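Local coordinates for protein glycosyl hydrolase BlGH5_18 (Bifidobacterium longum subsp. infantis, PDB 7LQX) that probably hydrolyses the beta-mannosidic linkage in fragments of the N-glycan core, as a family 5 glycoside hydrolase of subfamily 18, at residues H232-N237 with G278-V283; H199-S204 with L225-T230; D104-H109 with T140-L145; Q221-G226 with A263-P268; E50-I55 with Q97-Y102. All blocks are in the same frame, centred on the assembly; numbering follows the deposited sequence.

The five contacts lie at different places round a (beta/alpha)8 barrel, joining its strands to outer helices and its strand-end loops to each other. Along the chain interaction 5 closes first, then interaction 3; interaction 4 begins on the stretch where interaction 2 ends, and its segments alternate with those of interaction 1. Interaction 5 sets helix 45-57 against the turn leading into strand 100-104, and interaction 3 takes over where that strand ends. Interactions 2 and 4 share L225 and G226, with centres about 10 Å apart. Interaction 1, its centre about 23 Å from that of interaction 2, uses the far end of strand 229-233, on the side where this family opens its active site.

Interaction 1 of 5, residues H232-N237 with G278-V283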
# COMPACT_ATOMS: atom_id res chain seq x y z
N HIS A 232 3.62 -24.96 -4.72
CA HIS A 232 3.18 -24.55 -3.38
C HIS A 232 1.99 -25.44 -3.07
O HIS A 232 0.91 -25.26 -3.65
CB HIS A 232 2.76 -23.09 -3.34
CG HIS A 232 3.88 -22.12 -3.55
ND1 HIS A 232 3.69 -20.76 -3.48
CD2 HIS A 232 5.19 -22.31 -3.84
CE1 HIS A 232 4.84 -20.15 -3.70
NE2 HIS A 232 5.76 -21.07 -3.94
N SER A 233 2.17 -26.40 -2.16
CA SER A 233 1.18 -27.45 -1.91
C SER A 233 0.41 -27.15 -0.63
O SER A 233 0.98 -27.21 0.47
CB SER A 233 1.87 -28.80 -1.82
OG SER A 233 0.92 -29.82 -1.61
N TRP A 234 -0.90 -26.90 -0.77
CA TRP A 234 -1.76 -26.45 0.32
C TRP A 234 -3.06 -27.24 0.33
O TRP A 234 -3.94 -27.02 -0.50
CB TRP A 234 -2.03 -24.95 0.20
CG TRP A 234 -0.82 -24.16 0.53
CD1 TRP A 234 0.00 -23.49 -0.33
CD2 TRP A 234 -0.25 -24.00 1.83
NE1 TRP A 234 1.03 -22.90 0.36
CE2 TRP A 234 0.90 -23.20 1.69
CE3 TRP A 234 -0.60 -24.45 3.10
CZ2 TRP A 234 1.69 -22.83 2.77
CZ3 TRP A 234 0.19 -24.09 4.17
CH2 TRP A 234 1.32 -23.29 4.00
N VAL A 235 -3.19 -28.14 1.32
CA VAL A 235 -4.31 -29.08 1.36
C VAL A 235 -5.61 -28.45 1.83
O VAL A 235 -6.64 -29.15 1.84
CB VAL A 235 -3.96 -30.34 2.17
CG1 VAL A 235 -2.87 -31.14 1.47
CG2 VAL A 235 -3.56 -30.00 3.61
N PHE A 236 -5.61 -27.17 2.19
CA PHE A 236 -6.87 -26.46 2.40
C PHE A 236 -7.59 -26.12 1.09
O PHE A 236 -8.66 -25.50 1.12
CB PHE A 236 -6.68 -25.19 3.24
CG PHE A 236 -5.71 -24.19 2.67
CD1 PHE A 236 -5.88 -23.63 1.41
CD2 PHE A 236 -4.63 -23.77 3.43
CE1 PHE A 236 -4.98 -22.70 0.92
CE2 PHE A 236 -3.74 -22.83 2.94
CZ PHE A 236 -3.92 -22.29 1.70
N ASN A 237 -7.04 -26.53 -0.05
CA ASN A 237 -7.62 -26.24 -1.35
C ASN A 237 -8.77 -27.17 -1.72
O ASN A 237 -9.12 -27.24 -2.91
CB ASN A 237 -6.54 -26.34 -2.42
CG ASN A 237 -6.02 -27.76 -2.62
OD1 ASN A 237 -6.46 -28.70 -1.98
ND2 ASN A 237 -5.07 -27.90 -3.54
N GLY A 278 3.02 -26.64 3.82
CA GLY A 278 2.70 -26.39 5.21
C GLY A 278 1.58 -27.29 5.68
O GLY A 278 1.01 -28.05 4.90
N ALA A 279 1.28 -27.21 6.98
CA ALA A 279 0.31 -28.09 7.63
C ALA A 279 -0.82 -27.22 8.16
O ALA A 279 -0.86 -26.90 9.36
CB ALA A 279 0.97 -28.89 8.75
N PRO A 280 -1.78 -26.84 7.32
CA PRO A 280 -2.71 -25.76 7.70
C PRO A 280 -3.80 -26.23 8.66
O PRO A 280 -4.57 -27.15 8.36
CB PRO A 280 -3.30 -25.31 6.36
CG PRO A 280 -3.21 -26.53 5.51
CD PRO A 280 -1.93 -27.22 5.90
N GLN A 281 -3.92 -25.52 9.78
CA GLN A 281 -4.85 -25.93 10.84
C GLN A 281 -6.27 -25.44 10.62
O GLN A 281 -7.10 -25.66 11.50
CB GLN A 281 -4.30 -25.55 12.22
CG GLN A 281 -3.11 -26.42 12.58
CD GLN A 281 -2.33 -25.95 13.77
OE1 GLN A 281 -1.10 -26.02 13.79
NE2 GLN A 281 -3.02 -25.46 14.79
N ASN A 282 -6.59 -24.81 9.49
CA ASN A 282 -7.99 -24.65 9.13
C ASN A 282 -8.60 -25.97 8.68
O ASN A 282 -9.83 -26.11 8.69
CB ASN A 282 -8.19 -23.55 8.08
CG ASN A 282 -7.35 -23.75 6.82
OD1 ASN A 282 -6.50 -24.64 6.75
ND2 ASN A 282 -7.59 -22.91 5.83
N VAL A 283 -7.78 -26.95 8.32
CA VAL A 283 -8.26 -28.27 7.92
C VAL A 283 -7.62 -29.41 8.69
O VAL A 283 -8.24 -30.49 8.81
CB VAL A 283 -8.13 -28.49 6.40
CG1 VAL A 283 -9.04 -27.51 5.64
CG2 VAL A 283 -6.69 -28.37 5.94
O HOH W 1 -0.31 -28.59 2.51
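W234, V235 and F236 pack on P280, and the indole of W234 also lies on the backbone of G278; most of what they share is apolar. CZ3 of W234 is 3.6 Å from CA of G278, and the G278 nitrogen sits over one face of the ring system, displaced toward its rim. P280 meets the same indole at the edge, beside CE3. The phenyl ring of F236 also turns its edge to the proline, with CD2 3.6 Å from CB of P280, while the V235 side chain crosses the proline ring at about a right angle, CG2 lying 4.0 Å from CD of P280. V283 completes the packing against V235 and F236.

A flat polar group borders this surface. The N282 amide stands 78° from the F236 ring plane and brings OD1 to 3.6 Å from CB of F236. A chi1 of 58° holds the phenyl between its own backbone N and carbonyl carbon, turning it toward P280 and N282.

Polar linkage across the contact runs through a water. It donates to O of S233 at 2.8 Å and to O of G278 at 2.8 Å, and accepts from N of V235 at 3.1 Å. The buried nitrogen of G278, by contrast, has no modelled partner.

W234 also hydrogen-bonds through NE1 to E276, and a 1,2-ethanediol, probably from the crystallisation liquor, lies near its side chain. Loops packed together at the C-terminal ends of neighbouring strands are typical of the GH5 barrel, where they commonly line the substrate cleft, and probably do so here.

Interaction 2 of 5, residues H199-S204 with L225-T230; sequences HVALHS and LGDMTT
L225 begins the contact at the edge of the H203 imidazole: its carbonyl oxygen lies near the ring plane, 3.2 Å from CD2 of H203. The ring itself is held from outside the pair, ND1 by E205 and NE2 by the carbonyl of Q221. A water takes the backbone N-H of H203 and lies within hydrogen-bonding distance of the carbonyls of L225 and M228.

G226 passes very near the opposite backbone, its CA 3.1 Å from O of A201. D227 then grips A201 twice. Its N-H bonds to O of A201 at 2.9 Å, and its OD2 receives N-H of A201 at 2.9 Å, on the anti side of the carboxylate. OD1 forms a salt bridge with R196, so the carboxylate is fixed at both oxygens.

M228, a selenomethionine, lays CB 3.8 Å from CD2 of L202. That same methyl covers the M228 nitrogen at 3.4 Å, which is buried and has no partner in the model. T230 ends the run by donating from OG1 to O of H203 at 2.8 Å; a chi1 of 64° aims the hydroxyl there, and a second water links it to OG of S204.

Strands 200-202 and 229-233 are neighbours in the (beta/alpha)8 barrel, joined in these segments by waters and side chains as well as the A201-D227 backbone bond. Strand 200-202 pairs on its other flank with strand 155-159, and T229 is backbone-bonded to P271 just before strand 272-277. W273 of that strand packs on L202 and M228, while helix 180-191 covers A201, H203 and L225.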
# COMPACT_ATOMS: atom_id res chain seq x y z
N HIS A 199 23.17 -18.14 -11.27
CA HIS A 199 22.08 -18.10 -10.31
C HIS A 199 20.81 -18.59 -10.97
O HIS A 199 20.63 -18.44 -12.18
CB HIS A 199 21.86 -16.66 -9.81
CG HIS A 199 23.06 -16.07 -9.16
ND1 HIS A 199 23.86 -15.12 -9.77
CD2 HIS A 199 23.61 -16.30 -7.94
CE1 HIS A 199 24.85 -14.81 -8.96
NE2 HIS A 199 24.72 -15.50 -7.85
N VAL A 200 19.93 -19.19 -10.18
CA VAL A 200 18.64 -19.61 -10.72
C VAL A 200 17.72 -18.41 -10.88
O VAL A 200 17.78 -17.43 -10.13
CB VAL A 200 17.97 -20.73 -9.89
CG1 VAL A 200 18.83 -22.00 -9.90
CG2 VAL A 200 17.64 -20.28 -8.48
N ALA A 201 16.86 -18.52 -11.88
CA ALA A 201 15.76 -17.59 -12.13
C ALA A 201 14.50 -18.42 -12.22
O ALA A 201 14.40 -19.33 -13.04
CB ALA A 201 15.99 -16.83 -13.44
N LEU A 202 13.52 -18.09 -11.37
CA LEU A 202 12.32 -18.88 -11.19
C LEU A 202 11.10 -17.98 -11.20
O LEU A 202 11.19 -16.77 -10.95
CB LEU A 202 12.32 -19.60 -9.83
CG LEU A 202 13.60 -20.35 -9.49
CD1 LEU A 202 13.64 -20.79 -8.04
CD2 LEU A 202 13.77 -21.56 -10.39
N HIS A 203 9.94 -18.59 -11.43
CA HIS A 203 8.67 -17.91 -11.19
C HIS A 203 7.76 -18.84 -10.39
O HIS A 203 7.96 -20.06 -10.36
CB HIS A 203 8.00 -17.41 -12.48
CG HIS A 203 7.60 -18.50 -13.42
ND1 HIS A 203 6.30 -18.94 -13.52
CD2 HIS A 203 8.33 -19.24 -14.29
CE1 HIS A 203 6.24 -19.92 -14.41
NE2 HIS A 203 7.46 -20.12 -14.88
N SER A 204 6.79 -18.24 -9.70
CA SER A 204 5.94 -18.95 -8.76
C SER A 204 4.48 -18.58 -8.94
O SER A 204 4.12 -17.40 -8.90
CB SER A 204 6.35 -18.61 -7.31
OG SER A 204 5.29 -18.83 -6.39
N LEU A 225 9.48 -22.42 -18.17
CA LEU A 225 10.15 -21.14 -18.02
C LEU A 225 10.77 -21.06 -16.64
O LEU A 225 10.18 -21.51 -15.66
CB LEU A 225 9.17 -19.98 -18.24
CG LEU A 225 8.60 -19.93 -19.65
CD1 LEU A 225 7.61 -18.77 -19.78
CD2 LEU A 225 9.68 -19.83 -20.73
N GLY A 226 11.97 -20.49 -16.57
CA GLY A 226 12.74 -20.52 -15.35
C GLY A 226 13.43 -21.86 -15.19
O GLY A 226 13.18 -22.80 -15.94
N ASP A 227 14.31 -21.96 -14.19
CA ASP A 227 15.21 -23.11 -14.10
C ASP A 227 14.60 -24.32 -13.39
O ASP A 227 15.10 -25.43 -13.59
CB ASP A 227 16.48 -22.70 -13.37
CG ASP A 227 17.33 -21.75 -14.18
OD1 ASP A 227 17.60 -22.07 -15.36
OD2 ASP A 227 17.73 -20.70 -13.66
N MSE A 228 13.57 -24.13 -12.57
CA MSE A 228 12.95 -25.25 -11.87
C MSE A 228 11.46 -24.97 -11.77
O MSE A 228 11.05 -23.82 -11.64
CB MSE A 228 13.49 -25.38 -10.45
CG MSE A 228 14.97 -25.56 -10.35
SE MSE A 228 15.58 -26.06 -8.59
CE MSE A 228 15.54 -24.35 -7.76
N THR A 229 10.66 -26.03 -11.73
CA THR A 229 9.25 -25.86 -11.42
C THR A 229 9.12 -25.58 -9.93
O THR A 229 9.67 -26.32 -9.11
CB THR A 229 8.49 -27.14 -11.73
OG1 THR A 229 8.68 -27.46 -13.11
CG2 THR A 229 7.01 -26.96 -11.42
N THR A 230 8.38 -24.55 -9.57
CA THR A 230 8.05 -24.31 -8.18
C THR A 230 6.62 -24.77 -7.93
O THR A 230 5.73 -24.54 -8.76
CB THR A 230 8.19 -22.83 -7.80
OG1 THR A 230 7.26 -22.05 -8.54
CG2 THR A 230 9.60 -22.33 -8.08
O HOH W 2 7.37 -22.78 -11.79
O HOH W 3 10.38 -21.31 -12.72
O HOH W 4 4.95 -21.62 -6.87

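Interaction 3 of 5, residues D104-H109 with T140-L145; sequences DVFQGH and TLVAEL
F106 and L141 run antiparallel, side by side, bringing CE1 of the ring to 3.6 Å from the CD2 methyl of the leucine. V142 meets the same ring at about a right angle, its CG2 3.7 Å from CE2 of F106. Both methyls approach obliquely. One face of the ring is taken by its own neighbour in sequence, since CG1 of V105 lies over the ring centre.

V105 points toward the helix and reaches L145 with both methyls; CG2 is 4.1 Å from CD2 of the leucine. L141 and L145, one turn apart, adopt the same conformation, with CG trans to N (chi1 -179°) and chi2 near 60°, which together direct their CD2 methyls to F106 and V105.

Behind this surface Q107 fastens the loop, donating from NE2 to O of D104 at 2.9 Å, just before the cis peptide that leads into G108. W69 meets F106 edge-to-face, and L158 of strand 155-159 touches both V105 and V142.

Helix 132-149, the outer helix following strand 100-104 in the (beta/alpha)8 barrel, is thus docked onto that strand's exit by branched aliphatics and one aromatic; with direct polar links absent from the interface, the fit rests on hydrophobic burial and shape.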
# COMPACT_ATOMS: atom_id res chain seq x y z
N ASP A 104 12.61 -13.87 -3.23
CA ASP A 104 11.48 -13.54 -4.09
C ASP A 104 11.42 -12.02 -4.24
O ASP A 104 11.43 -11.31 -3.23
CB ASP A 104 10.16 -14.00 -3.48
CG ASP A 104 9.86 -15.47 -3.72
OD1 ASP A 104 10.73 -16.32 -3.47
OD2 ASP A 104 8.72 -15.77 -4.13
N VAL A 105 11.32 -11.53 -5.48
CA VAL A 105 11.51 -10.09 -5.69
C VAL A 105 10.26 -9.28 -5.33
O VAL A 105 10.37 -8.28 -4.62
CB VAL A 105 12.00 -9.76 -7.11
CG1 VAL A 105 12.15 -8.24 -7.27
CG2 VAL A 105 13.31 -10.46 -7.40
N PHE A 106 9.08 -9.66 -5.86
CA PHE A 106 7.88 -8.82 -5.80
C PHE A 106 6.80 -9.42 -4.90
O PHE A 106 6.04 -10.29 -5.33
CB PHE A 106 7.27 -8.59 -7.19
CG PHE A 106 8.18 -7.87 -8.15
CD1 PHE A 106 8.39 -6.51 -8.04
CD2 PHE A 106 8.81 -8.57 -9.17
CE1 PHE A 106 9.23 -5.86 -8.93
CE2 PHE A 106 9.65 -7.91 -10.06
CZ PHE A 106 9.87 -6.56 -9.93
N GLN A 107 6.72 -8.92 -3.67
CA GLN A 107 5.60 -9.20 -2.77
C GLN A 107 4.92 -7.86 -2.52
O GLN A 107 5.42 -7.07 -1.72
CB GLN A 107 6.06 -9.83 -1.45
CG GLN A 107 6.42 -11.30 -1.56
CD GLN A 107 7.64 -11.53 -2.43
OE1 GLN A 107 7.57 -12.20 -3.46
NE2 GLN A 107 8.77 -10.98 -2.01
N GLY A 108 3.79 -7.58 -3.18
CA GLY A 108 3.01 -8.53 -3.94
C GLY A 108 1.92 -9.11 -3.08
O GLY A 108 1.01 -8.40 -2.65
N HIS A 109 2.03 -10.39 -2.75
CA HIS A 109 1.00 -11.06 -1.97
C HIS A 109 1.64 -11.98 -0.93
O HIS A 109 2.47 -12.82 -1.28
CB HIS A 109 0.07 -11.91 -2.84
CG HIS A 109 -1.07 -12.49 -2.09
ND1 HIS A 109 -2.17 -11.74 -1.73
CD2 HIS A 109 -1.26 -13.71 -1.55
CE1 HIS A 109 -3.00 -12.49 -1.04
NE2 HIS A 109 -2.48 -13.69 -0.91
N THR A 140 13.97 -2.93 -13.83
CA THR A 140 14.97 -2.13 -13.15
C THR A 140 15.18 -2.61 -11.71
O THR A 140 16.32 -2.72 -11.26
CB THR A 140 14.57 -0.65 -13.19
OG1 THR A 140 14.40 -0.25 -14.56
CG2 THR A 140 15.63 0.20 -12.56
N LEU A 141 14.09 -2.89 -10.99
CA LEU A 141 14.22 -3.39 -9.62
C LEU A 141 14.92 -4.75 -9.59
O LEU A 141 15.82 -4.98 -8.77
CB LEU A 141 12.86 -3.45 -8.92
CG LEU A 141 12.95 -3.94 -7.47
CD1 LEU A 141 13.86 -3.03 -6.64
CD2 LEU A 141 11.57 -4.05 -6.85
N VAL A 142 14.51 -5.68 -10.47
CA VAL A 142 15.19 -6.97 -10.51
C VAL A 142 16.68 -6.78 -10.75
O VAL A 142 17.52 -7.39 -10.07
CB VAL A 142 14.57 -7.90 -11.57
CG1 VAL A 142 15.35 -9.21 -11.65
CG2 VAL A 142 13.12 -8.18 -11.29
N ALA A 143 17.04 -5.94 -11.72
CA ALA A 143 18.45 -5.74 -12.04
C ALA A 143 19.21 -5.14 -10.87
O ALA A 143 20.34 -5.55 -10.57
CB ALA A 143 18.60 -4.86 -13.28
N GLU A 144 18.62 -4.15 -10.19
CA GLU A 144 19.32 -3.50 -9.09
C GLU A 144 19.48 -4.45 -7.91
O GLU A 144 20.56 -4.57 -7.34
CB GLU A 144 18.56 -2.24 -8.66
CG GLU A 144 18.50 -1.17 -9.72
N LEU A 145 18.40 -5.15 -7.56
CA LEU A 145 18.47 -6.11 -6.46
C LEU A 145 19.41 -7.25 -6.81
O LEU A 145 20.28 -7.62 -6.01
CB LEU A 145 17.06 -6.63 -6.16
CG LEU A 145 16.94 -7.64 -5.01
CD1 LEU A 145 17.42 -7.05 -3.70
CD2 LEU A 145 15.50 -8.13 -4.88

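Interaction 4 of 5, residues Q221-G226 with A263-P268; sequences QAANLG and AFARNP
N224 and R266 stack amide on guanidinium where two outer helices of the (beta/alpha)8 barrel end, 219-224 and 248-264. The two planes are 6° apart, and OD1 of N224 lies over the centre of the guanidinium. The R266 chain bends at chi3 (-65°), folding the charged end back over the asparagine, though packing in the crystal may contribute.

The same amide is bonded at both ends. OD1 uses a lone pair, in its carbonyl plane, to accept N-H of R266 at 2.9 Å. ND2 donates to O of F264 at 2.9 Å, a nearly straight bond of 163°, and also bonds to O of V220. With both ends engaged, the amide is fixed in rotation and its flat face is presented to the arginine.

Around this lies a smaller apolar patch, in which CB of A223 is 3.9 Å from CB of F264. A CA-H···O contact joins A265 CA to A223 O at 3.4 Å. Farther out, W210 packs on F264, and R270 bonds to the carbonyls of A222, L225 and G226. A water finishes the bridge, donating to O of A223 at 3.0 Å and accepting from N of N267 at 3.0 Å.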
# COMPACT_ATOMS: atom_id res chain seq x y z
N GLN A 221 4.07 -22.89 -18.88
CA GLN A 221 4.98 -21.87 -18.36
C GLN A 221 5.64 -22.34 -17.07
O GLN A 221 6.85 -22.17 -16.87
CB GLN A 221 4.22 -20.57 -18.07
CG GLN A 221 3.65 -19.85 -19.26
CD GLN A 221 2.52 -18.93 -18.84
OE1 GLN A 221 2.13 -18.91 -17.68
NE2 GLN A 221 1.97 -18.18 -19.80
N ALA A 222 4.85 -22.91 -16.16
CA ALA A 222 5.39 -23.30 -14.87
C ALA A 222 6.47 -24.35 -15.01
O ALA A 222 7.44 -24.36 -14.25
CB ALA A 222 4.27 -23.83 -13.97
N ALA A 223 6.32 -25.25 -15.98
CA ALA A 223 7.19 -26.41 -16.12
C ALA A 223 8.26 -26.23 -17.18
O ALA A 223 8.99 -27.18 -17.48
CB ALA A 223 6.34 -27.66 -16.38
N ASN A 224 8.38 -25.04 -17.76
CA ASN A 224 9.41 -24.81 -18.77
C ASN A 224 10.12 -23.47 -18.66
O ASN A 224 11.30 -23.40 -19.03
CB ASN A 224 8.85 -24.96 -20.18
CG ASN A 224 8.40 -26.36 -20.44
OD1 ASN A 224 9.21 -27.23 -20.79
ND2 ASN A 224 7.13 -26.62 -20.23
N LEU A 225 9.48 -22.42 -18.17
CA LEU A 225 10.15 -21.14 -18.02
C LEU A 225 10.77 -21.06 -16.64
O LEU A 225 10.18 -21.51 -15.66
CB LEU A 225 9.17 -19.98 -18.24
CG LEU A 225 8.60 -19.93 -19.65
CD1 LEU A 225 7.61 -18.77 -19.78
CD2 LEU A 225 9.68 -19.83 -20.73
N GLY A 226 11.97 -20.49 -16.57
CA GLY A 226 12.74 -20.52 -15.35
C GLY A 226 13.43 -21.86 -15.19
O GLY A 226 13.18 -22.80 -15.94
N ALA A 263 4.35 -33.79 -16.29
CA ALA A 263 3.67 -34.02 -17.56
C ALA A 263 3.99 -32.94 -18.57
O ALA A 263 4.04 -33.20 -19.78
CB ALA A 263 2.16 -34.07 -17.33
N PHE A 264 4.20 -31.71 -18.10
CA PHE A 264 4.35 -30.54 -18.97
C PHE A 264 5.78 -30.11 -19.19
O PHE A 264 6.02 -29.25 -20.04
CB PHE A 264 3.48 -29.39 -18.42
CG PHE A 264 2.07 -29.80 -18.19
CD1 PHE A 264 1.18 -29.90 -19.24
CD2 PHE A 264 1.64 -30.18 -16.92
CE1 PHE A 264 -0.11 -30.34 -19.03
CE2 PHE A 264 0.37 -30.62 -16.71
CZ PHE A 264 -0.51 -30.71 -17.76
N ALA A 265 6.74 -30.63 -18.43
CA ALA A 265 8.13 -30.25 -18.57
C ALA A 265 8.71 -30.91 -19.81
O ALA A 265 8.71 -32.14 -19.91
CB ALA A 265 8.92 -30.70 -17.34
N ARG A 266 9.22 -30.12 -20.75
CA ARG A 266 9.84 -30.70 -21.93
C ARG A 266 11.20 -31.32 -21.60
O ARG A 266 11.65 -32.22 -22.31
CB ARG A 266 9.99 -29.65 -23.02
CG ARG A 266 8.67 -29.07 -23.49
CD ARG A 266 8.84 -28.16 -24.70
NE ARG A 266 9.61 -26.95 -24.41
CZ ARG A 266 9.09 -25.81 -23.98
NH1 ARG A 266 7.78 -25.70 -23.78
NH2 ARG A 266 9.87 -24.77 -23.75
N ASN A 267 11.86 -30.85 -20.56
CA ASN A 267 13.15 -31.39 -20.14
C ASN A 267 12.87 -32.46 -19.09
O ASN A 267 12.42 -32.12 -17.99
CB ASN A 267 14.01 -30.29 -19.56
CG ASN A 267 15.24 -30.81 -18.83
OD1 ASN A 267 15.64 -31.96 -18.99
ND2 ASN A 267 15.84 -29.95 -18.00
N PRO A 268 13.12 -33.74 -19.37
CA PRO A 268 12.77 -34.78 -18.39
C PRO A 268 13.60 -34.75 -17.12
O PRO A 268 13.24 -35.44 -16.15
CB PRO A 268 12.99 -36.09 -19.16
CG PRO A 268 14.02 -35.74 -20.17
CD PRO A 268 13.71 -34.32 -20.60
O HOH W 5 11.33 -28.41 -18.95

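Interaction 5 of 5, residues E50-I55 with Q97-Y102; sequences EDMRRI and QGMDAY
M99 reaches helix 45-57 with the tip of its chain: its CE methyl is 3.4 Å from O of M52 and 3.7 Å from SE of M52. Both residues are selenomethionines, and their bends differ. M99 runs extended through chi2 and turns only at chi3 (-70°), which folds CE back onto the helix, whereas M52 turns earlier, at chi2, and its end leads away from the segment 97-102. I55 crosses M99 at about a right angle, with CG2 3.7 Å from the selenium.

Q97 packs on the same turn, against M52 and R53. Bent at chi2 (-61°), it sets CG 3.7 Å from CB of M52 and lets OE1 lie 3.7 Å from CB of R53. The arginine meets it only with the root of its chain. Beyond CG, R53 turns at chi3 (72°) into a side-on salt bridge with E50, NE to OE1 and NH2 to OE2, the latter at 2.7 Å. R54 adds a second salt bridge, two nitrogens to OE2, with NE at 2.6 Å.

G98, with positive phi, is the C-prime residue of the Schellman motif ending helix 81-96, and the chain then enters strand 100-104, whose neighbour 62-65 packs V63 on both selenomethionines. Chemically the interface divides in two: flexible methionine side chains, here carrying selenium in place of sulfur, fill the buried part, while E50, R53 and R54 form a salt-bridge network on the outer side.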
# COMPACT_ATOMS: atom_id res chain seq x y z
N GLU A 50 19.76 -14.70 15.34
CA GLU A 50 19.25 -15.75 16.21
C GLU A 50 18.26 -16.64 15.47
O GLU A 50 18.31 -17.87 15.60
CB GLU A 50 18.61 -15.14 17.45
CG GLU A 50 18.12 -16.19 18.43
CD GLU A 50 19.23 -17.05 19.00
OE1 GLU A 50 20.43 -16.74 18.79
OE2 GLU A 50 18.91 -18.06 19.66
N ASP A 51 17.33 -16.04 14.70
CA ASP A 51 16.40 -16.83 13.90
C ASP A 51 17.16 -17.79 13.00
O ASP A 51 16.82 -18.98 12.89
CB ASP A 51 15.55 -15.92 13.01
CG ASP A 51 14.46 -15.16 13.75
OD1 ASP A 51 14.24 -15.39 14.96
OD2 ASP A 51 13.82 -14.33 13.08
N MSE A 52 18.19 -17.29 12.32
CA MSE A 52 18.94 -18.09 11.37
C MSE A 52 19.75 -19.18 12.05
O MSE A 52 19.89 -20.28 11.52
CB MSE A 52 19.88 -17.21 10.55
CG MSE A 52 19.17 -16.25 9.65
SE MSE A 52 18.27 -17.07 8.17
CE MSE A 52 17.71 -15.43 7.26
N ARG A 53 20.31 -18.87 13.22
CA ARG A 53 21.03 -19.88 13.99
C ARG A 53 20.11 -21.04 14.33
O ARG A 53 20.47 -22.21 14.15
CB ARG A 53 21.62 -19.25 15.25
CG ARG A 53 22.48 -20.20 16.07
CD ARG A 53 22.90 -19.56 17.39
NE ARG A 53 21.79 -19.46 18.33
CZ ARG A 53 21.37 -20.46 19.11
NH1 ARG A 53 21.99 -21.63 19.08
NH2 ARG A 53 20.34 -20.28 19.93
N ARG A 54 18.90 -20.74 14.80
CA ARG A 54 17.97 -21.81 15.18
C ARG A 54 17.49 -22.60 13.97
O ARG A 54 17.34 -23.82 14.04
CB ARG A 54 16.82 -21.20 15.97
CG ARG A 54 17.30 -20.59 17.28
CD ARG A 54 16.19 -20.21 18.23
NE ARG A 54 16.71 -19.41 19.34
CZ ARG A 54 16.02 -19.07 20.42
NH1 ARG A 54 16.58 -18.33 21.36
NH2 ARG A 54 14.76 -19.47 20.55
N ILE A 55 17.25 -21.92 12.85
CA ILE A 55 16.88 -22.61 11.61
C ILE A 55 18.01 -23.54 11.17
O ILE A 55 17.77 -24.70 10.84
CB ILE A 55 16.54 -21.57 10.53
CG1 ILE A 55 15.23 -20.86 10.88
CG2 ILE A 55 16.46 -22.24 9.16
CD1 ILE A 55 15.01 -19.58 10.11
N GLN A 97 25.38 -17.96 8.85
CA GLN A 97 24.82 -19.03 9.66
C GLN A 97 24.75 -20.35 8.91
O GLN A 97 24.03 -21.26 9.34
CB GLN A 97 23.45 -18.62 10.22
CG GLN A 97 23.49 -17.36 11.07
CD GLN A 97 24.38 -17.49 12.29
OE1 GLN A 97 24.40 -18.53 12.95
NE2 GLN A 97 25.12 -16.43 12.60
N GLY A 98 25.46 -20.47 7.78
CA GLY A 98 25.69 -21.75 7.13
C GLY A 98 24.70 -22.15 6.07
O GLY A 98 24.66 -23.32 5.69
N MSE A 99 23.91 -21.21 5.54
CA MSE A 99 22.84 -21.55 4.62
C MSE A 99 22.83 -20.72 3.35
O MSE A 99 23.30 -19.58 3.33
CB MSE A 99 21.49 -21.39 5.34
CG MSE A 99 21.36 -22.29 6.54
SE MSE A 99 19.63 -22.19 7.35
CE MSE A 99 19.77 -20.42 8.08
N ASP A 100 22.26 -21.30 2.30
CA ASP A 100 21.99 -20.58 1.07
C ASP A 100 20.70 -19.77 1.21
O ASP A 100 19.88 -20.03 2.09
CB ASP A 100 21.84 -21.56 -0.10
CG ASP A 100 23.13 -22.28 -0.39
OD1 ASP A 100 24.17 -21.60 -0.51
OD2 ASP A 100 23.11 -23.52 -0.47
N ALA A 101 20.55 -18.77 0.36
CA ALA A 101 19.35 -17.95 0.36
C ALA A 101 18.81 -17.81 -1.05
O ALA A 101 19.57 -17.59 -2.00
CB ALA A 101 19.64 -16.56 0.96
N TYR A 102 17.50 -17.97 -1.18
CA TYR A 102 16.73 -17.69 -2.39
C TYR A 102 15.80 -16.53 -2.07
O TYR A 102 15.21 -16.48 -0.99
CB TYR A 102 15.92 -18.94 -2.77
CG TYR A 102 16.81 -20.10 -3.16
CD1 TYR A 102 17.39 -20.90 -2.19
CD2 TYR A 102 17.10 -20.37 -4.49
CE1 TYR A 102 18.23 -21.94 -2.53
CE2 TYR A 102 17.94 -21.41 -4.84
CZ TYR A 102 18.50 -22.19 -3.86
OH TYR A 102 19.35 -23.23 -4.19